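Local coordinates for glycoside hydrolase family protein (Novosphingobium sp. PP1Y, PDB 6Q2F), which is an alpha-L-rhamnosidase, a glycoside hydrolase that probably releases alpha-L-rhamnose from rhamnosylated glycosides, at residues Leu153-Thr158 and Ala534-Leu539; Asp465-Glu470 and Arg555-Leu560; Gln519-Arg522 and Tyr526-Arg529. All coordinates share one frame; numbering follows the deposited sequence.

Interaction 1: residues Leu153-Thr158 and Ala534-Leu539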
loop_
_atom_site.group_PDB
_atom_site.type_symbol
_atom_site.label_atom_id
_atom_site.label_comp_id
_atom_site.label_asym_id
_atom_site.label_seq_id
_atom_site.Cartn_x
_atom_site.Cartn_y
_atom_site.Cartn_z
ATOM N N LEU A 153 -17.674 -17.509 -9.461
ATOM C CA LEU A 153 -18.808 -18.422 -9.431
ATOM C C LEU A 153 -19.937 -17.900 -10.323
ATOM O O LEU A 153 -20.223 -16.700 -10.346
ATOM C CB LEU A 153 -19.290 -18.588 -7.984
ATOM C CG LEU A 153 -20.213 -19.754 -7.605
ATOM C CD1 LEU A 153 -19.491 -21.089 -7.710
ATOM C CD2 LEU A 153 -20.779 -19.554 -6.197
ATOM N N VAL A 154 -20.574 -18.811 -11.073
ATOM C CA VAL A 154 -21.726 -18.498 -11.918
ATOM C C VAL A 154 -22.734 -19.624 -11.745
ATOM O O VAL A 154 -22.413 -20.700 -11.238
ATOM C CB VAL A 154 -21.370 -18.340 -13.419
ATOM C CG1 VAL A 154 -20.592 -17.033 -13.677
ATOM C CG2 VAL A 154 -20.572 -19.531 -13.877
ATOM N N TRP A 155 -23.966 -19.385 -12.192
ATOM C CA TRP A 155 -24.998 -20.377 -11.920
ATOM C C TRP A 155 -26.169 -20.209 -12.865
ATOM O O TRP A 155 -26.422 -19.114 -13.375
ATOM C CB TRP A 155 -25.504 -20.289 -10.472
ATOM C CG TRP A 155 -26.013 -18.933 -10.125
ATOM C CD1 TRP A 155 -27.292 -18.486 -10.233
ATOM C CD2 TRP A 155 -25.241 -17.838 -9.621
ATOM N NE1 TRP A 155 -27.367 -17.170 -9.831
ATOM C CE2 TRP A 155 -26.117 -16.752 -9.448
ATOM C CE3 TRP A 155 -23.896 -17.675 -9.303
ATOM C CZ2 TRP A 155 -25.692 -15.508 -8.960
ATOM C CZ3 TRP A 155 -23.463 -16.427 -8.822
ATOM C CH2 TRP A 155 -24.369 -15.364 -8.664
ATOM N N SER A 156 -26.878 -21.319 -13.078
ATOM C CA SER A 156 -28.220 -21.326 -13.630
ATOM C C SER A 156 -29.158 -21.918 -12.589
ATOM O O SER A 156 -28.732 -22.649 -11.690
ATOM C CB SER A 156 -28.309 -22.139 -14.924
ATOM O OG SER A 156 -28.289 -23.523 -14.623
ATOM N N GLU A 157 -30.426 -21.569 -12.708
ATOM C CA GLU A 157 -31.468 -21.992 -11.806
ATOM C C GLU A 157 -32.660 -22.626 -12.473
ATOM O O GLU A 157 -33.088 -22.217 -13.509
ATOM C CB GLU A 157 -32.017 -20.794 -11.136
ATOM C CG GLU A 157 -31.361 -20.409 -9.865
ATOM C CD GLU A 157 -32.239 -19.480 -9.088
ATOM O OE1 GLU A 157 -33.485 -19.572 -9.242
ATOM O OE2 GLU A 157 -31.687 -18.659 -8.335
ATOM N N THR A 158 -33.217 -23.623 -11.837
ATOM C CA THR A 158 -34.375 -24.298 -12.402
ATOM C C THR A 158 -35.330 -24.653 -11.270
ATOM O O THR A 158 -34.932 -24.754 -10.108
ATOM C CB THR A 158 -33.952 -25.552 -13.194
ATOM O OG1 THR A 158 -32.912 -25.199 -14.116
ATOM C CG2 THR A 158 -35.113 -26.113 -13.992
ATOM N N ALA A 534 -26.413 -19.243 -0.761
ATOM C CA ALA A 534 -26.259 -17.863 -0.311
ATOM C C ALA A 534 -25.352 -17.065 -1.232
ATOM O O ALA A 534 -25.533 -15.851 -1.385
ATOM C CB ALA A 534 -25.709 -17.837 1.117
ATOM N N LEU A 535 -24.350 -17.714 -1.824
ATOM C CA LEU A 535 -23.460 -17.031 -2.759
ATOM C C LEU A 535 -24.196 -16.548 -3.999
ATOM O O LEU A 535 -23.669 -15.694 -4.728
ATOM C CB LEU A 535 -22.329 -17.964 -3.191
ATOM C CG LEU A 535 -21.359 -18.413 -2.111
ATOM C CD1 LEU A 535 -20.609 -19.642 -2.568
ATOM C CD2 LEU A 535 -20.390 -17.268 -1.814
ATOM N N THR A 536 -25.391 -17.081 -4.265
ATOM C CA THR A 536 -26.187 -16.686 -5.416
ATOM C C THR A 536 -27.408 -15.860 -5.038
ATOM O O THR A 536 -28.230 -15.571 -5.910
ATOM C CB THR A 536 -26.641 -17.919 -6.200
ATOM O OG1 THR A 536 -27.687 -18.573 -5.472
ATOM C CG2 THR A 536 -25.491 -18.887 -6.386
ATOM N N GLY A 537 -27.559 -15.480 -3.766
ATOM C CA GLY A 537 -28.671 -14.670 -3.329
ATOM C C GLY A 537 -29.717 -15.406 -2.519
ATOM O O GLY A 537 -30.548 -14.750 -1.880
ATOM N N THR A 538 -29.715 -16.738 -2.524
ATOM C CA THR A 538 -30.761 -17.495 -1.839
ATOM C C THR A 538 -30.453 -17.556 -0.350
ATOM O O THR A 538 -29.449 -18.144 0.061
ATOM C CB THR A 538 -30.892 -18.901 -2.414
ATOM O OG1 THR A 538 -31.398 -18.823 -3.746
ATOM C CG2 THR A 538 -31.859 -19.728 -1.553
ATOM N N LEU A 539 -31.322 -16.959 0.461
ATOM C CA LEU A 539 -31.147 -17.002 1.904
ATOM C C LEU A 539 -31.173 -18.442 2.393
ATOM O O LEU A 539 -32.082 -19.202 2.062
ATOM C CB LEU A 539 -32.239 -16.188 2.597
ATOM C CG LEU A 539 -32.131 -16.108 4.117
ATOM C CD1 LEU A 539 -30.809 -15.494 4.541
ATOM C CD2 LEU A 539 -33.297 -15.315 4.684
#
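T536 lies over one face of the W155 indole, and beside this pair L153 meets L535. W155 and L153 point from strand 151-160 toward the loop that joins helix 516-524 to helix 543-575. From CB of W155, a chi1 of 56° sets CG between its own backbone N and carbonyl carbon, and the indole reaches the loop. W155 CG is 3.8 Å from T536 CG2. Next along, W155 CD2 at the ring fusion comes to 3.4 Å from T536 CG2. The other fusion atom, W155 CE2, faces T536 CB at 3.5 Å. At the far end W155 CH2 meets the backbone, with T536 CA at 3.9 Å and the carbonyl O of L535 lying oblique to the ring. The methyl makes a CH-pi contact: T536 CG2 is 3.6 Å from the centroid of the six-membered ring of W155, 22° off its normal. The hydroxyl of T536 serves its own loop, since OG1 is hydrogen-bonded to the carbonyl O of P533. Polar group and methyl are thus divided between loop and ring. L153 and L535 cross at about a right angle, with L153 CD2 3.6 Å from L535 CD1. No hydrogen bond spans the two segments, and the contact is buried and apolar. Strand 151-160 is an outermost strand of a four-stranded antiparallel sheet; L443 of its partner strand 436-447 touches W155, and V209 of strand 206-217 touches L153. L535 packs on L550 and Y553 of helix 543-575, and so the loop lies between sheet and helix.

Interaction 2: residues Asp465-Glu470 and Arg555-Leu560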
loop_
_atom_site.group_PDB
_atom_site.type_symbol
_atom_site.label_atom_id
_atom_site.label_comp_id
_atom_site.label_asym_id
_atom_site.label_seq_id
_atom_site.Cartn_x
_atom_site.Cartn_y
_atom_site.Cartn_z
ATOM N N ASP A 465 -4.753 -18.033 -11.193
ATOM C CA ASP A 465 -5.690 -18.192 -10.087
ATOM C C ASP A 465 -4.950 -18.073 -8.754
ATOM O O ASP A 465 -4.175 -18.955 -8.384
ATOM C CB ASP A 465 -6.405 -19.550 -10.227
ATOM C CG ASP A 465 -7.353 -19.849 -9.062
ATOM O OD1 ASP A 465 -7.338 -19.095 -8.061
ATOM O OD2 ASP A 465 -8.111 -20.839 -9.157
ATOM N N LYS A 466 -5.169 -16.967 -8.040
ATOM C CA LYS A 466 -4.379 -16.649 -6.859
ATOM C C LYS A 466 -4.696 -17.554 -5.671
ATOM O O LYS A 466 -3.951 -17.535 -4.684
ATOM C CB LYS A 466 -4.604 -15.181 -6.475
ATOM C CG LYS A 466 -4.435 -14.183 -7.640
ATOM C CD LYS A 466 -2.960 -13.881 -7.899
ATOM C CE LYS A 466 -2.793 -12.940 -9.116
ATOM N NZ LYS A 466 -2.332 -13.654 -10.356
ATOM N N PHE A 467 -5.781 -18.325 -5.737
ATOM C CA PHE A 467 -6.172 -19.220 -4.655
ATOM C C PHE A 467 -5.730 -20.662 -4.876
ATOM O O PHE A 467 -6.014 -21.514 -4.031
ATOM C CB PHE A 467 -7.695 -19.158 -4.466
ATOM C CG PHE A 467 -8.252 -17.758 -4.460
ATOM C CD1 PHE A 467 -7.854 -16.850 -3.486
ATOM C CD2 PHE A 467 -9.190 -17.361 -5.413
ATOM C CE1 PHE A 467 -8.355 -15.562 -3.464
ATOM C CE2 PHE A 467 -9.691 -16.064 -5.400
ATOM C CZ PHE A 467 -9.265 -15.159 -4.429
ATOM N N ASP A 468 -5.041 -20.947 -5.978
ATOM C CA ASP A 468 -4.659 -22.301 -6.377
ATOM C C ASP A 468 -3.141 -22.415 -6.360
ATOM O O ASP A 468 -2.476 -21.980 -7.302
ATOM C CB ASP A 468 -5.224 -22.637 -7.759
ATOM C CG ASP A 468 -4.990 -24.092 -8.155
ATOM O OD1 ASP A 468 -3.837 -24.565 -8.097
ATOM O OD2 ASP A 468 -5.976 -24.772 -8.507
ATOM N N GLY A 469 -2.608 -23.043 -5.307
ATOM C CA GLY A 469 -1.163 -23.071 -5.119
ATOM C C GLY A 469 -0.424 -23.749 -6.261
ATOM O O GLY A 469 0.661 -23.313 -6.666
ATOM N N GLU A 470 -0.980 -24.854 -6.774
ATOM C CA GLU A 470 -0.332 -25.535 -7.885
ATOM C C GLU A 470 -0.267 -24.642 -9.122
ATOM O O GLU A 470 0.741 -24.630 -9.832
ATOM C CB GLU A 470 -1.063 -26.842 -8.200
ATOM C CG GLU A 470 -0.584 -27.505 -9.481
ATOM C CD GLU A 470 0.875 -27.933 -9.416
ATOM O OE1 GLU A 470 1.418 -28.110 -8.287
ATOM O OE2 GLU A 470 1.485 -28.092 -10.489
ATOM N N ARG A 555 -13.409 -15.223 4.109
ATOM C CA ARG A 555 -12.200 -15.444 4.895
ATOM C C ARG A 555 -11.369 -16.575 4.310
ATOM O O ARG A 555 -10.129 -16.538 4.346
ATOM C CB ARG A 555 -12.569 -15.731 6.347
ATOM C CG ARG A 555 -11.359 -15.986 7.229
ATOM C CD ARG A 555 -11.687 -15.745 8.683
ATOM N NE ARG A 555 -10.545 -16.025 9.550
ATOM C CZ ARG A 555 -10.485 -15.678 10.830
ATOM N NH1 ARG A 555 -11.501 -15.023 11.380
ATOM N NH2 ARG A 555 -9.404 -15.966 11.548
ATOM N N THR A 556 -12.024 -17.580 3.753
ATOM C CA THR A 556 -11.269 -18.651 3.120
ATOM C C THR A 556 -10.512 -18.142 1.901
ATOM O O THR A 556 -9.364 -18.539 1.663
ATOM C CB THR A 556 -12.223 -19.784 2.749
ATOM O OG1 THR A 556 -12.859 -20.271 3.942
ATOM C CG2 THR A 556 -11.474 -20.924 2.074
ATOM N N LEU A 557 -11.134 -17.265 1.118
ATOM C CA LEU A 557 -10.438 -16.699 -0.032
ATOM C C LEU A 557 -9.220 -15.903 0.431
ATOM O O LEU A 557 -8.126 -16.034 -0.128
ATOM C CB LEU A 557 -11.394 -15.814 -0.836
ATOM C CG LEU A 557 -12.636 -16.455 -1.466
ATOM C CD1 LEU A 557 -13.596 -15.398 -1.991
ATOM C CD2 LEU A 557 -12.204 -17.377 -2.609
ATOM N N ALA A 558 -9.395 -15.094 1.486
ATOM C CA ALA A 558 -8.270 -14.332 2.027
ATOM C C ALA A 558 -7.174 -15.261 2.522
ATOM O O ALA A 558 -5.993 -15.014 2.271
ATOM C CB ALA A 558 -8.746 -13.409 3.146
ATOM N N ASP A 559 -7.549 -16.356 3.202
ATOM C CA ASP A 559 -6.554 -17.324 3.664
ATOM C C ASP A 559 -5.778 -17.914 2.494
ATOM O O ASP A 559 -4.558 -18.101 2.565
ATOM C CB ASP A 559 -7.231 -18.456 4.454
ATOM C CG ASP A 559 -7.724 -18.020 5.845
ATOM O OD1 ASP A 559 -7.211 -17.010 6.399
ATOM O OD2 ASP A 559 -8.627 -18.706 6.374
ATOM N N LEU A 560 -6.482 -18.253 1.414
ATOM C CA LEU A 560 -5.817 -18.921 0.301
ATOM C C LEU A 560 -4.929 -17.950 -0.477
ATOM O O LEU A 560 -3.853 -18.329 -0.942
ATOM C CB LEU A 560 -6.853 -19.597 -0.601
ATOM C CG LEU A 560 -7.699 -20.726 0.035
ATOM C CD1 LEU A 560 -8.786 -21.211 -0.909
ATOM C CD2 LEU A 560 -6.837 -21.899 0.478
#
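F467 sits in a type I beta turn, D465 to D468, and packs on L557 and L560 of helix 543-575. The turn leads into helix 469-487. Both helices belong to the (beta/alpha)8 barrel: helix 469-487 precedes strand 497-502 in the chain, and helix 543-575 leads on to the next barrel strand, 579-582. The contact therefore joins the turn that leads into one barrel helix to the side of another. With chi1 at -46°, CG of F467 stands anti to the carbonyl carbon and the ring projects to the helix. L557 comes over one face. L557 CD2 lies 4.0 Å from the centroid of the F467 ring and 11° off the normal, a CH-pi contact almost over the centre. The ring also meets the helix backbone, with F467 CE1 3.4 Å from L557 O. L560 packs at the root of the aromatic side chain: its CB is 4.0 Å from F467 CB, and the two side chains cross at about a right angle. D468 is the N-cap of helix 469-487, and its OD1 accepts from the backbone N of A471. D465 OD2 is held by K151 in a salt bridge and by a hydrogen bond with T513. D465 OD1 forms an Asx turn, taking the backbone N of F467 at 2.9 Å from the anti side, 34° out of the carboxylate plane.

Interaction 3: residues Gln519-Arg522 and Tyr526-Arg529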
loop_
_atom_site.group_PDB
_atom_site.type_symbol
_atom_site.label_atom_id
_atom_site.label_comp_id
_atom_site.label_asym_id
_atom_site.label_seq_id
_atom_site.Cartn_x
_atom_site.Cartn_y
_atom_site.Cartn_z
ATOM N N GLN A 519 -10.884 -26.662 0.842
ATOM C CA GLN A 519 -10.192 -25.604 1.571
ATOM C C GLN A 519 -11.098 -25.016 2.634
ATOM O O GLN A 519 -10.664 -24.770 3.761
ATOM C CB GLN A 519 -9.710 -24.495 0.623
ATOM C CG GLN A 519 -8.758 -24.939 -0.485
ATOM C CD GLN A 519 -7.365 -25.264 0.031
ATOM O OE1 GLN A 519 -7.152 -25.402 1.231
ATOM N NE2 GLN A 519 -6.412 -25.413 -0.883
ATOM N N PHE A 520 -12.358 -24.757 2.288
ATOM C CA PHE A 520 -13.287 -24.193 3.262
ATOM C C PHE A 520 -13.463 -25.139 4.444
ATOM O O PHE A 520 -13.412 -24.720 5.603
ATOM C CB PHE A 520 -14.623 -23.904 2.577
ATOM C CG PHE A 520 -15.644 -23.246 3.460
ATOM C CD1 PHE A 520 -16.338 -23.984 4.416
ATOM C CD2 PHE A 520 -15.945 -21.902 3.307
ATOM C CE1 PHE A 520 -17.294 -23.388 5.208
ATOM C CE2 PHE A 520 -16.896 -21.297 4.103
ATOM C CZ PHE A 520 -17.580 -22.048 5.053
ATOM N N GLN A 521 -13.674 -26.431 4.161
ATOM C CA GLN A 521 -13.817 -27.410 5.230
ATOM C C GLN A 521 -12.583 -27.433 6.122
ATOM O O GLN A 521 -12.695 -27.455 7.354
ATOM C CB GLN A 521 -14.071 -28.794 4.633
ATOM C CG GLN A 521 -14.048 -29.892 5.664
ATOM C CD GLN A 521 -15.348 -29.971 6.410
ATOM O OE1 GLN A 521 -16.413 -30.052 5.805
ATOM N NE2 GLN A 521 -15.276 -29.933 7.728
ATOM N N ARG A 522 -11.395 -27.428 5.524
ATOM C CA ARG A 522 -10.188 -27.544 6.333
ATOM C C ARG A 522 -9.960 -26.283 7.164
ATOM O O ARG A 522 -9.505 -26.363 8.309
ATOM C CB ARG A 522 -8.978 -27.828 5.443
ATOM C CG ARG A 522 -7.606 -27.486 6.099
ATOM C CD ARG A 522 -6.443 -27.667 5.116
ATOM N NE ARG A 522 -6.341 -26.568 4.143
ATOM C CZ ARG A 522 -5.696 -25.422 4.363
ATOM N NH1 ARG A 522 -5.104 -25.199 5.535
ATOM N NH2 ARG A 522 -5.664 -24.483 3.420
ATOM N N TYR A 526 -16.337 -26.675 8.720
ATOM C CA TYR A 526 -17.650 -27.210 8.375
ATOM C C TYR A 526 -17.834 -27.198 6.861
ATOM O O TYR A 526 -17.099 -26.531 6.131
ATOM C CB TYR A 526 -18.801 -26.440 9.058
ATOM C CG TYR A 526 -18.991 -24.970 8.653
ATOM C CD1 TYR A 526 -18.194 -23.966 9.193
ATOM C CD2 TYR A 526 -20.004 -24.590 7.761
ATOM C CE1 TYR A 526 -18.375 -22.616 8.839
ATOM C CE2 TYR A 526 -20.199 -23.237 7.404
ATOM C CZ TYR A 526 -19.381 -22.269 7.948
ATOM O OH TYR A 526 -19.580 -20.939 7.597
ATOM N N ASP A 527 -18.833 -27.955 6.409
ATOM C CA ASP A 527 -19.114 -28.159 4.990
ATOM C C ASP A 527 -19.827 -26.939 4.402
ATOM O O ASP A 527 -20.915 -26.572 4.853
ATOM C CB ASP A 527 -19.970 -29.418 4.847
ATOM C CG ASP A 527 -20.126 -29.875 3.402
ATOM O OD1 ASP A 527 -19.737 -29.140 2.467
ATOM O OD2 ASP A 527 -20.662 -30.989 3.209
ATOM N N ALA A 528 -19.230 -26.313 3.386
ATOM C CA ALA A 528 -19.868 -25.155 2.761
ATOM C C ALA A 528 -21.025 -25.521 1.833
ATOM O O ALA A 528 -21.836 -24.643 1.519
ATOM C CB ALA A 528 -18.842 -24.331 1.976
ATOM N N ARG A 529 -21.152 -26.786 1.420
ATOM C CA ARG A 529 -22.124 -27.150 0.386
ATOM C C ARG A 529 -23.554 -26.716 0.688
ATOM O O ARG A 529 -24.198 -26.143 -0.208
ATOM C CB ARG A 529 -22.055 -28.660 0.114
ATOM C CG ARG A 529 -21.086 -28.988 -1.014
ATOM C CD ARG A 529 -20.288 -30.269 -0.749
ATOM N NE ARG A 529 -21.022 -31.480 -1.086
ATOM C CZ ARG A 529 -21.393 -32.406 -0.203
ATOM N NH1 ARG A 529 -21.091 -32.260 1.082
ATOM N NH2 ARG A 529 -22.062 -33.482 -0.610
#
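Y526 meets F520 edge-to-face, the first of several contacts that fold residues 526-529 back on helix 516-524. The edge of F520 points at the face of Y526, with ring centroids 4.9 Å apart and planes at 85°. F520 CE1 stands over the centre of the tyrosine ring. The carbonyl O of Y526 lies in the plane of the F520 ring at its edge, 3.2 Å from F520 CD1. Y526 O also receives a CA-H...O contact from Q521 CA at 3.5 Å. D527 comes next. The Q521 chain bends at chi2 (80°), which lays Q521 OE1 against the Y526-D527 peptide, 3.4 Å from Y526 C; D527 N is near, but the angle is too poor for a hydrogen bond. D527 OD1 turns to its own segment and accepts from R529 N at 2.9 Å, an Asx turn. A528 then covers one face of F520: its CB is 3.6 Å from the ring centroid, a CH-pi contact. Helix 543-575 packs beside this turn. There D552 hydrogen-bonds Y526 OH, and F549 meets both F520 and A528. R529 NE forms a salt bridge with D414, and helix 831-834 touches Y526 through T831 and Q834.

In the fold
Interactions 2 and 3 join directly: L560 CD2 lies 3.4 Å from Q519 CD, and T556 packs on F520. Interaction 1 touches neither, with nearest atoms about 7 Å from each. Helix 543-575 borders all three: it supplies one segment of interaction 2 and touches L535, F520 and A528 in the others. All the touching residues of interactions 1 and 2 are buried, while interaction 3 reaches the surface at Q521. Each places an aliphatic carbon over an aromatic face. Only interaction 3 adds a ring pair. Interaction 1 joins a beta sheet to a loop, interaction 2 sets the turn before one barrel helix against the side of another, and interaction 3 is local in the chain.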